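PDB 2GLF: probable M18 family aminopeptidase 1 from Thermotoga maritima, which probably acts as a metal-dependent aminopeptidase of the M18 family, removing residues from the N-termini of peptides. Local coordinates for residues 322-327 against 400-405. Residues are numbered along the deposited sequence; the frame is centred on the assembly and turned at random.
With MN (manganese (II) ion), chain E.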
ATOM      1  N   VAL A 322     -52.541 -10.180  -1.353  1.00 17.80           N
ATOM      2  CA  VAL A 322     -51.500 -11.068  -0.854  1.00 17.62           C
ATOM      3  C   VAL A 322     -50.656 -10.374   0.204  1.00 17.56           C
ATOM      4  O   VAL A 322     -50.185  -9.255   0.015  1.00 17.13           O
ATOM      5  CB  VAL A 322     -50.571 -11.564  -1.999  1.00 11.44           C
ATOM      6  CG1 VAL A 322     -49.452 -12.419  -1.433  1.00 12.04           C
ATOM      7  CG2 VAL A 322     -51.368 -12.364  -3.013  1.00 11.44           C
ATOM      8  N   ILE A 323     -50.502 -11.043   1.336  1.00 12.90           N
ATOM      9  CA  ILE A 323     -49.689 -10.535   2.425  1.00 12.86           C
ATOM     10  C   ILE A 323     -48.446 -11.410   2.417  1.00 13.17           C
ATOM     11  O   ILE A 323     -48.529 -12.624   2.628  1.00 12.92           O
ATOM     12  CB  ILE A 323     -50.369 -10.701   3.796  1.00 10.07           C
ATOM     13  CG1 ILE A 323     -51.727  -9.997   3.804  1.00 10.07           C
ATOM     14  CG2 ILE A 323     -49.449 -10.156   4.897  1.00 10.07           C
ATOM     15  CD1 ILE A 323     -51.640  -8.519   3.679  1.00 10.07           C
ATOM     16  N   SER A 324     -47.303 -10.796   2.136  1.00 20.20           N
ATOM     17  CA  SER A 324     -46.027 -11.497   2.117  1.00 19.56           C
ATOM     18  C   SER A 324     -45.557 -11.600   3.570  1.00 18.64           C
ATOM     19  O   SER A 324     -45.048 -10.632   4.134  1.00 17.98           O
ATOM     20  CB  SER A 324     -45.020 -10.701   1.289  1.00 15.46           C
ATOM     21  OG  SER A 324     -43.763 -11.348   1.249  1.00 17.60           O
ATOM     22  N   GLY A 325     -45.736 -12.769   4.175  1.00 16.30           N
ATOM     23  CA  GLY A 325     -45.338 -12.940   5.561  1.00 16.72           C
ATOM     24  C   GLY A 325     -43.886 -13.328   5.789  1.00 17.07           C
ATOM     25  O   GLY A 325     -43.535 -14.506   5.717  1.00 17.84           O
ATOM     26  N   ASP A 326     -43.042 -12.336   6.063  1.00 12.13           N
ATOM     27  CA  ASP A 326     -41.627 -12.575   6.323  1.00 11.25           C
ATOM     28  C   ASP A 326     -41.146 -11.589   7.390  1.00 11.14           C
ATOM     29  O   ASP A 326     -41.759 -10.548   7.606  1.00 11.14           O
ATOM     30  CB  ASP A 326     -40.811 -12.432   5.037  1.00 12.94           C
ATOM     31  CG  ASP A 326     -39.519 -13.237   5.071  1.00 14.20           C
ATOM     32  OD1 ASP A 326     -38.882 -13.390   4.012  1.00 16.62           O
ATOM     33  OD2 ASP A 326     -39.137 -13.720   6.154  1.00 16.20           O
ATOM     34  N   VAL A 327     -40.047 -11.926   8.052  1.00 13.75           N
ATOM     35  CA  VAL A 327     -39.494 -11.109   9.130  1.00 13.74           C
ATOM     36  C   VAL A 327     -38.605  -9.961   8.677  1.00 13.69           C
ATOM     37  O   VAL A 327     -38.000 -10.009   7.610  1.00 13.69           O
ATOM     38  CB  VAL A 327     -38.651 -11.975  10.078  1.00 15.98           C
ATOM     39  CG1 VAL A 327     -39.489 -13.112  10.652  1.00 15.24           C
ATOM     40  CG2 VAL A 327     -37.455 -12.531   9.320  1.00 15.77           C
ATOM     41  N   GLY A 400     -32.280  -7.181   0.551  1.00 57.59           N
ATOM     42  CA  GLY A 400     -33.281  -8.029   1.157  1.00 57.78           C
ATOM     43  C   GLY A 400     -33.970  -8.875   0.111  1.00 57.43           C
ATOM     44  O   GLY A 400     -33.511  -9.967  -0.215  1.00 58.40           O
ATOM     45  N   GLY A 401     -35.072  -8.364  -0.425  1.00 45.22           N
ATOM     46  CA  GLY A 401     -35.810  -9.099  -1.433  1.00 44.63           C
ATOM     47  C   GLY A 401     -36.539 -10.296  -0.853  1.00 43.55           C
ATOM     48  O   GLY A 401     -35.910 -11.233  -0.364  1.00 44.46           O
ATOM     49  N   THR A 402     -37.868 -10.260  -0.892  1.00 35.16           N
ATOM     50  CA  THR A 402     -38.684 -11.357  -0.382  1.00 32.76           C
ATOM     51  C   THR A 402     -39.451 -11.962  -1.548  1.00 31.56           C
ATOM     52  O   THR A 402     -39.285 -11.536  -2.691  1.00 31.77           O
ATOM     53  CB  THR A 402     -39.693 -10.882   0.668  1.00 21.64           C
ATOM     54  OG1 THR A 402     -40.530  -9.877   0.091  1.00 21.05           O
ATOM     55  CG2 THR A 402     -38.979 -10.307   1.880  1.00 19.86           C
ATOM     56  N   ILE A 403     -40.302 -12.943  -1.258  1.00 31.87           N
ATOM     57  CA  ILE A 403     -41.066 -13.599  -2.311  1.00 29.34           C
ATOM     58  C   ILE A 403     -42.259 -12.781  -2.802  1.00 28.90           C
ATOM     59  O   ILE A 403     -42.920 -13.154  -3.773  1.00 28.74           O
ATOM     60  CB  ILE A 403     -41.553 -14.992  -1.861  1.00  3.99           C
ATOM     61  CG1 ILE A 403     -42.659 -14.869  -0.816  1.00  3.99           C
ATOM     62  CG2 ILE A 403     -40.388 -15.773  -1.291  1.00  3.99           C
ATOM     63  CD1 ILE A 403     -43.310 -16.203  -0.475  1.00  3.99           C
ATOM     64  N   ALA A 404     -42.520 -11.659  -2.140  1.00 16.50           N
ATOM     65  CA  ALA A 404     -43.631 -10.802  -2.520  1.00 15.99           C
ATOM     66  C   ALA A 404     -43.616 -10.504  -4.015  1.00 15.37           C
ATOM     67  O   ALA A 404     -44.637 -10.637  -4.690  1.00 14.88           O
ATOM     68  CB  ALA A 404     -43.583  -9.499  -1.729  1.00 23.81           C
ATOM     69  N   LYS A 405     -42.458 -10.111  -4.534  1.00 21.58           N
ATOM     70  CA  LYS A 405     -42.336  -9.784  -5.954  1.00 21.73           C
ATOM     71  C   LYS A 405     -42.983 -10.815  -6.899  1.00 22.08           C
ATOM     72  O   LYS A 405     -43.682 -10.447  -7.848  1.00 20.80           O
ATOM     73  CB  LYS A 405     -40.859  -9.618  -6.330  1.00 25.23           C
ATOM     74  CG  LYS A 405     -40.060 -10.907  -6.270  1.00 24.75           C
ATOM     75  CD  LYS A 405     -38.685 -10.753  -6.903  1.00 30.26           C
ATOM     76  CE  LYS A 405     -37.778  -9.845  -6.090  1.00 29.90           C
ATOM     77  NZ  LYS A 405     -36.410  -9.811  -6.675  1.00 31.26           N
TER
HETATM   78 MN    MN E5001     -37.176 -14.794   5.292  1.00 17.51          MN
HETATM   79  O   HOH W   1     -36.585 -12.850   6.493  1.00 24.06           O
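With OG of Ser324 held anti to the backbone N (chi1 180°) and OG1 of Thr402 set between its own backbone N and carbonyl carbon (chi1 58°), the two hydroxyl oxygens come within 3.7 Å of each other. They do not bond directly; both hydrogen-bond to OD2 of Asp416 on strand 414-421, a carboxylate oxygen they share. Small hydroxylated residues suit this place, since their short side chains reach the same carboxylate oxygen while the backbones stay close, with CA of Ser324 5.3 Å from CA of Ala404. The Thr402 torsion also turns OG1 back toward its own chain, where it takes a weak capping bond from N of Ala404, 3.5 Å long, at the turn leading into helix 404-408. Strand 321-329 runs parallel to strands 87-92 and 414-421 in the mixed sheet of the M18 catalytic domain, and Asp326 supplies a metal ligand. Its short carboxylate binds the manganese ion in bidentate fashion, OD1 at 2.5 Å and OD2 at 2.4 Å, alongside His92, Asp249 and a water. OD2 also accepts a bent hydrogen bond from N of Val327, 2.8 Å long, on its anti side and 30° out of the carboxylate plane, which helps fix the group's rotation. Methyl CG2 of Thr402 lies 3.7 Å from OD1, a nonpolar neighbour beside the ligand oxygen. Further along, the lone methyl of Ala404 is short enough to let the turn approach the strand, its CB 3.5 Å from OG of Ser324.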